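Local coordinates for protein N-acetylmuramoyl-l-alanine amidase AMID (Escherichia coli, PDB 2WKX) that cleaves, with one catalytic zinc ion per subunit, the bond between N-acetylmuramoyl and L-amino acid residues in certain cell-wall glycopeptides, at residues 31-36 against 98-103; 35-40 against 104-109. All blocks are in the same frame, centred on the assembly; numbering follows the deposited sequence.

Interaction 1: residues 31-36 against 98-103; sequences VLVIHY and DTSIGI. With ZN (zinc ion), chain B.
V31 to I34 pair in parallel with S100 to I103 as two neighbouring inner strands of the mixed sheet of this zinc amidase, a fold shared with peptidoglycan recognition proteins. The backbone bonds are straightest mid-ladder and bend at both ends: I103 N meets V33 O at 2.9 Å and 178°, whereas V31 N reaches T99 O at 3.2 Å with an N-H...O angle of 138°, and H35 N to I103 O is bent again. The denser face carries L32, I34, I101 and I103. A chi2 of 56° swings L32 CD1 across to the partner strand, where it touches both I101 CG2 and I103 CD1, 3.8 Å from each; helix 124-141 covers the two isoleucines from beyond. The face of V31, V33 and S100, though buried too, has fewer side-chain contacts: V33 CG2 lies 3.9 Å from S100 CB, and G102 contributes no side chain. S100 OG there turns to L96 O. H84 ND1 pairs with H35 NE2, which with the zinc bond at ND1 probably fixes the ring's rotation; H151 and D161 also hold the metal. H35 ND1 bonds zinc at 2.1 Å, while H35 CD2, at the ring edge, lies 3.5 Å from I103 O in the ring plane.

Interaction 2: residues 35-40 against 104-109; sequences HYTADD and ELENRG. With ZN (zinc ion), chain B.
The chain of E104, bent at chi2 (-87°), brings its carboxylate against H35, crossing that side chain obliquely with OE1 3.3 Å from H35 CB and the carboxylate and imidazole planes 22° apart. OE1 also lies 3.1 Å from Y36 O, but both are acceptors and are not bonded to each other; one water donates to both Y36 O and E104 OE2, 2.9 Å from each. E104 is the proton acceptor of the reaction. Backbone pairing satisfies L105 N with H35 O, and T37 N with L105 O at 3.0 Å. Here the two parallel strands end and run into loops at the substrate site, to which Y36 and T37 belong. A38 N makes a weak bond to N107 O; T37 OG1 donates to D39 O. N107 forms an Asx turn, its OD1 accepting from G109 N at 2.9 Å, while ND2 goes to A120 O. Y36 lays one ring face over G109, whose CA stands 3.5 Å from the centroid in a CH-pi contact. Replacing Y36 by an alanine would probably leave G109 CA without the ring face it packs against and open a gap beside the 107-109 turn. E106 OE2 is taken by A61 N, and D40, the N-cap of helix 41-48, accepts S43 N through OD1.

Interaction 2 continues interaction 1 along the same strand pair, 31-36 beside 100-105, the two centres lying about 14 Å apart. Packing joins them where I34 CG2 of one meets L105 CD1 of the other at 3.6 Å. The two contacts share H35 and Y36, and both touch the zinc ion through the H35 ring. Interaction 1 lies deep in the core, touching the second subunit near its start, whereas interaction 2 is only partly buried and bears the proton acceptor E104, whose OE2 is 4.1 Å from H35 ND1 and 4.6 Å from zinc. H35 and the substrate-binding Y36 and T37 follow one another on one strand and its exit, while E104 faces H35 from the partner strand.

Interaction 1: residues 31-36 against 98-103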
ATOM      1  N   VAL A  31       4.481   2.416  -8.544  1.00  7.96           N
ATOM      2  CA  VAL A  31       4.665   3.855  -8.797  1.00  6.04           C
ATOM      3  C   VAL A  31       6.150   4.182  -8.670  1.00  6.77           C
ATOM      4  O   VAL A  31       6.852   3.609  -7.826  1.00  8.04           O
ATOM      5  CB  VAL A  31       3.824   4.729  -7.817  1.00  7.20           C
ATOM      6  CG1 VAL A  31       4.145   6.230  -7.974  1.00  8.07           C
ATOM      7  CG2 VAL A  31       2.298   4.446  -8.006  1.00  7.05           C
ATOM      8  N   LEU A  32       6.621   5.069  -9.547  1.00  5.08           N
ATOM      9  CA  LEU A  32       7.991   5.572  -9.471  1.00  5.29           C
ATOM     10  C   LEU A  32       7.893   7.072  -9.226  1.00  7.20           C
ATOM     11  O   LEU A  32       7.314   7.798 -10.053  1.00  6.95           O
ATOM     12  CB  LEU A  32       8.723   5.325 -10.800  1.00  6.08           C
ATOM     13  CG  LEU A  32      10.199   5.763 -10.925  1.00  6.30           C
ATOM     14  CD1 LEU A  32      11.078   5.126  -9.812  1.00  6.36           C
ATOM     15  CD2 LEU A  32      10.747   5.402 -12.337  1.00  7.59           C
ATOM     16  N   VAL A  33       8.463   7.532  -8.110  1.00  5.36           N
ATOM     17  CA  VAL A  33       8.321   8.953  -7.721  1.00  6.68           C
ATOM     18  C   VAL A  33       9.658   9.657  -7.929  1.00  5.82           C
ATOM     19  O   VAL A  33      10.728   9.181  -7.456  1.00  7.64           O
ATOM     20  CB  VAL A  33       7.849   9.139  -6.251  1.00  6.63           C
ATOM     21  CG1 VAL A  33       7.629  10.643  -5.947  1.00  7.87           C
ATOM     22  CG2 VAL A  33       6.557   8.300  -5.933  1.00  5.29           C
ATOM     23  N   ILE A  34       9.604  10.802  -8.614  1.00  4.76           N
ATOM     24  CA  ILE A  34      10.796  11.623  -8.869  1.00  4.66           C
ATOM     25  C   ILE A  34      10.801  12.841  -7.926  1.00  7.14           C
ATOM     26  O   ILE A  34       9.768  13.541  -7.774  1.00  5.93           O
ATOM     27  CB  ILE A  34      10.886  12.094 -10.375  1.00  5.39           C
ATOM     28  CG1 ILE A  34      10.659  10.929 -11.347  1.00  7.10           C
ATOM     29  CG2 ILE A  34      12.207  12.873 -10.666  1.00  4.87           C
ATOM     30  CD1 ILE A  34      11.704   9.745 -11.222  1.00  6.24           C
ATOM     31  N   HIS A  35      11.956  13.067  -7.316  1.00  5.51           N
ATOM     32  CA  HIS A  35      12.185  14.137  -6.339  1.00  7.64           C
ATOM     33  C   HIS A  35      13.396  14.983  -6.741  1.00  7.56           C
ATOM     34  O   HIS A  35      14.268  14.535  -7.507  1.00  8.31           O
ATOM     35  CB  HIS A  35      12.534  13.550  -4.947  1.00  6.52           C
ATOM     36  CG  HIS A  35      11.516  12.609  -4.379  1.00  6.49           C
ATOM     37  ND1 HIS A  35      10.524  13.033  -3.520  1.00  6.78           N
ATOM     38  CD2 HIS A  35      11.369  11.263  -4.501  1.00  7.10           C
ATOM     39  CE1 HIS A  35       9.779  11.995  -3.171  1.00  5.99           C
ATOM     40  NE2 HIS A  35      10.282  10.906  -3.735  1.00  6.41           N
ATOM     41  N   TYR A  36      13.470  16.204  -6.213  1.00  6.37           N
ATOM     42  CA  TYR A  36      14.781  16.857  -6.076  1.00  6.82           C
ATOM     43  C   TYR A  36      15.172  16.954  -4.601  1.00  6.43           C
ATOM     44  O   TYR A  36      14.313  16.943  -3.694  1.00  6.78           O
ATOM     45  CB  TYR A  36      14.899  18.226  -6.792  1.00  7.02           C
ATOM     46  CG  TYR A  36      13.857  19.294  -6.466  1.00  8.02           C
ATOM     47  CD1 TYR A  36      13.642  19.752  -5.159  1.00  7.16           C
ATOM     48  CD2 TYR A  36      13.116  19.884  -7.498  1.00  7.69           C
ATOM     49  CE1 TYR A  36      12.682  20.748  -4.870  1.00  9.31           C
ATOM     50  CE2 TYR A  36      12.161  20.895  -7.229  1.00  8.17           C
ATOM     51  CZ  TYR A  36      11.950  21.311  -5.911  1.00 10.73           C
ATOM     52  OH  TYR A  36      10.998  22.266  -5.630  1.00 12.31           O
ATOM     53  N   ASP A  98       4.532   2.760   0.449  1.00  3.94           N
ATOM     54  CA  ASP A  98       4.290   1.307   0.520  1.00  5.29           C
ATOM     55  C   ASP A  98       4.460   0.649  -0.859  1.00  5.55           C
ATOM     56  O   ASP A  98       4.934  -0.483  -0.945  1.00  6.06           O
ATOM     57  CB  ASP A  98       2.868   1.024   1.025  1.00  5.67           C
ATOM     58  CG  ASP A  98       2.663   1.407   2.493  1.00  7.67           C
ATOM     59  OD1 ASP A  98       3.649   1.782   3.175  1.00  8.25           O
ATOM     60  OD2 ASP A  98       1.509   1.308   2.951  1.00  5.79           O
ATOM     61  N   THR A  99       4.044   1.356  -1.908  1.00  5.18           N
ATOM     62  CA  THR A  99       3.930   0.806  -3.273  1.00  5.56           C
ATOM     63  C   THR A  99       4.792   1.574  -4.286  1.00  5.77           C
ATOM     64  O   THR A  99       4.584   1.458  -5.499  1.00  7.44           O
ATOM     65  CB  THR A  99       2.456   0.803  -3.770  1.00  5.40           C
ATOM     66  OG1 THR A  99       1.910   2.134  -3.671  1.00  6.44           O
ATOM     67  CG2 THR A  99       1.616  -0.186  -2.930  1.00  7.28           C
ATOM     68  N   SER A 100       5.763   2.341  -3.800  1.00  4.61           N
ATOM     69  CA  SER A 100       6.630   3.080  -4.741  1.00  5.42           C
ATOM     70  C   SER A 100       8.122   2.847  -4.567  1.00  6.61           C
ATOM     71  O   SER A 100       8.584   2.375  -3.515  1.00  6.44           O
ATOM     72  CB  SER A 100       6.376   4.594  -4.686  1.00  6.55           C
ATOM     73  OG  SER A 100       6.795   5.128  -3.424  1.00  8.26           O
ATOM     74  N   ILE A 101       8.847   3.214  -5.621  1.00  5.85           N
ATOM     75  CA  ILE A 101      10.295   3.438  -5.568  1.00  6.17           C
ATOM     76  C   ILE A 101      10.521   4.957  -5.673  1.00  6.98           C
ATOM     77  O   ILE A 101       9.857   5.654  -6.464  1.00  7.72           O
ATOM     78  CB  ILE A 101      11.029   2.653  -6.693  1.00  4.41           C
ATOM     79  CG1 ILE A 101      11.030   1.139  -6.357  1.00  6.22           C
ATOM     80  CG2 ILE A 101      12.464   3.187  -6.895  1.00  5.94           C
ATOM     81  CD1 ILE A 101      11.578   0.274  -7.469  1.00 11.89           C
ATOM     82  N   GLY A 102      11.440   5.484  -4.864  1.00  5.96           N
ATOM     83  CA  GLY A 102      11.686   6.924  -4.839  1.00  6.37           C
ATOM     84  C   GLY A 102      13.090   7.180  -5.387  1.00  8.55           C
ATOM     85  O   GLY A 102      14.068   6.574  -4.901  1.00  9.49           O
ATOM     86  N   ILE A 103      13.177   8.056  -6.393  1.00  7.08           N
ATOM     87  CA  ILE A 103      14.475   8.499  -6.957  1.00  6.59           C
ATOM     88  C   ILE A 103      14.700   9.972  -6.585  1.00  7.99           C
ATOM     89  O   ILE A 103      13.877  10.837  -6.924  1.00  8.16           O
ATOM     90  CB  ILE A 103      14.590   8.304  -8.495  1.00  7.12           C
ATOM     91  CG1 ILE A 103      14.559   6.807  -8.858  1.00  8.04           C
ATOM     92  CG2 ILE A 103      15.909   8.958  -9.023  1.00  7.43           C
ATOM     93  CD1 ILE A 103      14.505   6.534 -10.398  1.00  7.83           C
TER
HETATM   94 ZN    ZN B 300      10.152  15.041  -2.901  1.00 11.20          ZN

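Interaction 2: residues 35-40 against 104-109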
ATOM      1  N   HIS A  35      11.956  13.067  -7.316  1.00  5.51           N
ATOM      2  CA  HIS A  35      12.185  14.137  -6.339  1.00  7.64           C
ATOM      3  C   HIS A  35      13.396  14.983  -6.741  1.00  7.56           C
ATOM      4  O   HIS A  35      14.268  14.535  -7.507  1.00  8.31           O
ATOM      5  CB  HIS A  35      12.534  13.550  -4.947  1.00  6.52           C
ATOM      6  CG  HIS A  35      11.516  12.609  -4.379  1.00  6.49           C
ATOM      7  ND1 HIS A  35      10.524  13.033  -3.520  1.00  6.78           N
ATOM      8  CD2 HIS A  35      11.369  11.263  -4.501  1.00  7.10           C
ATOM      9  CE1 HIS A  35       9.779  11.995  -3.171  1.00  5.99           C
ATOM     10  NE2 HIS A  35      10.282  10.906  -3.735  1.00  6.41           N
ATOM     11  N   TYR A  36      13.470  16.204  -6.213  1.00  6.37           N
ATOM     12  CA  TYR A  36      14.781  16.857  -6.076  1.00  6.82           C
ATOM     13  C   TYR A  36      15.172  16.954  -4.601  1.00  6.43           C
ATOM     14  O   TYR A  36      14.313  16.943  -3.694  1.00  6.78           O
ATOM     15  CB  TYR A  36      14.899  18.226  -6.792  1.00  7.02           C
ATOM     16  CG  TYR A  36      13.857  19.294  -6.466  1.00  8.02           C
ATOM     17  CD1 TYR A  36      13.642  19.752  -5.159  1.00  7.16           C
ATOM     18  CD2 TYR A  36      13.116  19.884  -7.498  1.00  7.69           C
ATOM     19  CE1 TYR A  36      12.682  20.748  -4.870  1.00  9.31           C
ATOM     20  CE2 TYR A  36      12.161  20.895  -7.229  1.00  8.17           C
ATOM     21  CZ  TYR A  36      11.950  21.311  -5.911  1.00 10.73           C
ATOM     22  OH  TYR A  36      10.998  22.266  -5.630  1.00 12.31           O
ATOM     23  N   THR A  37      16.475  17.048  -4.350  1.00  8.07           N
ATOM     24  CA  THR A  37      16.986  17.026  -2.980  1.00  8.37           C
ATOM     25  C   THR A  37      16.967  18.411  -2.331  1.00  8.69           C
ATOM     26  O   THR A  37      16.996  18.519  -1.094  1.00 10.10           O
ATOM     27  CB  THR A  37      18.462  16.533  -2.925  1.00  6.21           C
ATOM     28  OG1 THR A  37      19.284  17.405  -3.708  1.00  7.73           O
ATOM     29  CG2 THR A  37      18.629  15.084  -3.461  1.00  6.12           C
ATOM     30  N   ALA A  38      16.952  19.458  -3.159  1.00  6.30           N
ATOM     31  CA  ALA A  38      17.174  20.848  -2.694  1.00  7.71           C
ATOM     32  C   ALA A  38      18.444  20.969  -1.817  1.00 11.44           C
ATOM     33  O   ALA A  38      18.468  21.737  -0.845  1.00 10.17           O
ATOM     34  CB  ALA A  38      15.914  21.363  -1.963  1.00 10.29           C
ATOM     35  N   ASP A  39      19.497  20.223  -2.166  1.00  8.98           N
ATOM     36  CA  ASP A  39      20.726  20.169  -1.363  1.00 10.65           C
ATOM     37  C   ASP A  39      21.874  19.550  -2.164  1.00  9.04           C
ATOM     38  O   ASP A  39      21.635  18.843  -3.141  1.00  8.90           O
ATOM     39  CB  ASP A  39      20.483  19.353  -0.087  1.00 12.65           C
ATOM     40  CG  ASP A  39      21.352  19.797   1.094  1.00 14.42           C
ATOM     41  OD1 ASP A  39      22.261  20.642   0.927  1.00 13.48           O
ATOM     42  OD2 ASP A  39      21.119  19.274   2.209  1.00 15.86           O
ATOM     43  N   ASP A  40      23.113  19.814  -1.749  1.00  8.42           N
ATOM     44  CA  ASP A  40      24.288  19.274  -2.439  1.00  8.16           C
ATOM     45  C   ASP A  40      24.376  17.770  -2.198  1.00  9.09           C
ATOM     46  O   ASP A  40      23.632  17.220  -1.380  1.00  9.11           O
ATOM     47  CB  ASP A  40      25.571  19.990  -1.994  1.00  8.72           C
ATOM     48  CG  ASP A  40      25.849  19.807  -0.510  1.00 11.50           C
ATOM     49  OD1 ASP A  40      26.297  18.724  -0.092  1.00 12.02           O
ATOM     50  OD2 ASP A  40      25.632  20.764   0.251  1.00 14.81           O
ATOM     51  N   GLU A 104      15.801  10.238  -5.880  1.00  6.19           N
ATOM     52  CA  GLU A 104      16.190  11.622  -5.566  1.00  6.59           C
ATOM     53  C   GLU A 104      17.230  12.125  -6.574  1.00  8.76           C
ATOM     54  O   GLU A 104      18.272  11.467  -6.808  1.00  7.94           O
ATOM     55  CB  GLU A 104      16.755  11.732  -4.141  1.00  8.24           C
ATOM     56  CG  GLU A 104      15.678  11.690  -3.038  1.00 11.06           C
ATOM     57  CD  GLU A 104      15.070  13.063  -2.716  1.00 13.89           C
ATOM     58  OE1 GLU A 104      15.391  14.068  -3.380  1.00 12.79           O
ATOM     59  OE2 GLU A 104      14.246  13.156  -1.788  1.00 16.09           O
ATOM     60  N   LEU A 105      16.930  13.284  -7.153  1.00  7.06           N
ATOM     61  CA  LEU A 105      17.841  13.973  -8.053  1.00  8.45           C
ATOM     62  C   LEU A 105      18.507  15.138  -7.333  1.00  7.13           C
ATOM     63  O   LEU A 105      17.829  16.049  -6.859  1.00  8.21           O
ATOM     64  CB  LEU A 105      17.092  14.460  -9.309  1.00  8.89           C
ATOM     65  CG  LEU A 105      16.289  13.377 -10.058  1.00 11.28           C
ATOM     66  CD1 LEU A 105      15.560  14.036 -11.225  1.00 10.96           C
ATOM     67  CD2 LEU A 105      17.200  12.243 -10.559  1.00  9.69           C
ATOM     68  N   GLU A 106      19.841  15.115  -7.235  1.00  6.37           N
ATOM     69  CA  GLU A 106      20.525  16.286  -6.694  1.00  4.40           C
ATOM     70  C   GLU A 106      20.217  17.502  -7.594  1.00  6.34           C
ATOM     71  O   GLU A 106      20.623  17.541  -8.766  1.00  8.26           O
ATOM     72  CB  GLU A 106      22.042  16.051  -6.619  1.00  4.62           C
ATOM     73  CG  GLU A 106      22.752  17.288  -6.051  1.00  5.58           C
ATOM     74  CD  GLU A 106      24.243  17.312  -6.362  1.00  8.86           C
ATOM     75  OE1 GLU A 106      24.866  18.333  -6.037  1.00 10.32           O
ATOM     76  OE2 GLU A 106      24.759  16.332  -6.928  1.00  7.12           O
ATOM     77  N   ASN A 107      19.553  18.507  -7.023  1.00  5.45           N
ATOM     78  CA  ASN A 107      19.119  19.714  -7.759  1.00  8.30           C
ATOM     79  C   ASN A 107      18.644  20.702  -6.705  1.00  6.99           C
ATOM     80  O   ASN A 107      18.017  20.293  -5.733  1.00  7.50           O
ATOM     81  CB  ASN A 107      18.009  19.353  -8.760  1.00  6.77           C
ATOM     82  CG  ASN A 107      17.436  20.569  -9.510  1.00  9.34           C
ATOM     83  OD1 ASN A 107      16.543  21.249  -9.003  1.00  8.57           O
ATOM     84  ND2 ASN A 107      17.926  20.817 -10.721  1.00  7.35           N
ATOM     85  N   ARG A 108      18.940  21.986  -6.899  1.00  7.81           N
ATOM     86  CA  ARG A 108      18.637  23.042  -5.923  1.00 10.86           C
ATOM     87  C   ARG A 108      17.125  23.253  -5.676  1.00 10.27           C
ATOM     88  O   ARG A 108      16.708  23.763  -4.621  1.00 10.96           O
ATOM     89  CB  ARG A 108      19.330  24.331  -6.427  1.00 11.85           C
ATOM     90  CG  ARG A 108      19.037  25.612  -5.690  1.00 15.16           C
ATOM     91  CD  ARG A 108      19.890  26.775  -6.245  1.00 14.50           C
ATOM     92  NE  ARG A 108      19.481  27.340  -7.545  1.00 14.88           N
ATOM     93  CZ  ARG A 108      20.127  27.139  -8.694  1.00 13.54           C
ATOM     94  NH1 ARG A 108      19.682  27.709  -9.816  1.00 11.86           N
ATOM     95  NH2 ARG A 108      21.214  26.350  -8.726  1.00 11.29           N
ATOM     96  N   GLY A 109      16.295  22.872  -6.643  1.00 13.18           N
ATOM     97  CA  GLY A 109      14.853  23.187  -6.562  1.00 14.10           C
ATOM     98  C   GLY A 109      14.606  24.654  -6.836  1.00 19.28           C
ATOM     99  O   GLY A 109      15.204  25.220  -7.766  1.00 20.27           O
TER
HETATM  100 ZN    ZN B 300      10.152  15.041  -2.901  1.00 11.20          ZN
HETATM  101  O   HOH W   1      14.014  15.894  -1.022  1.00 29.05           O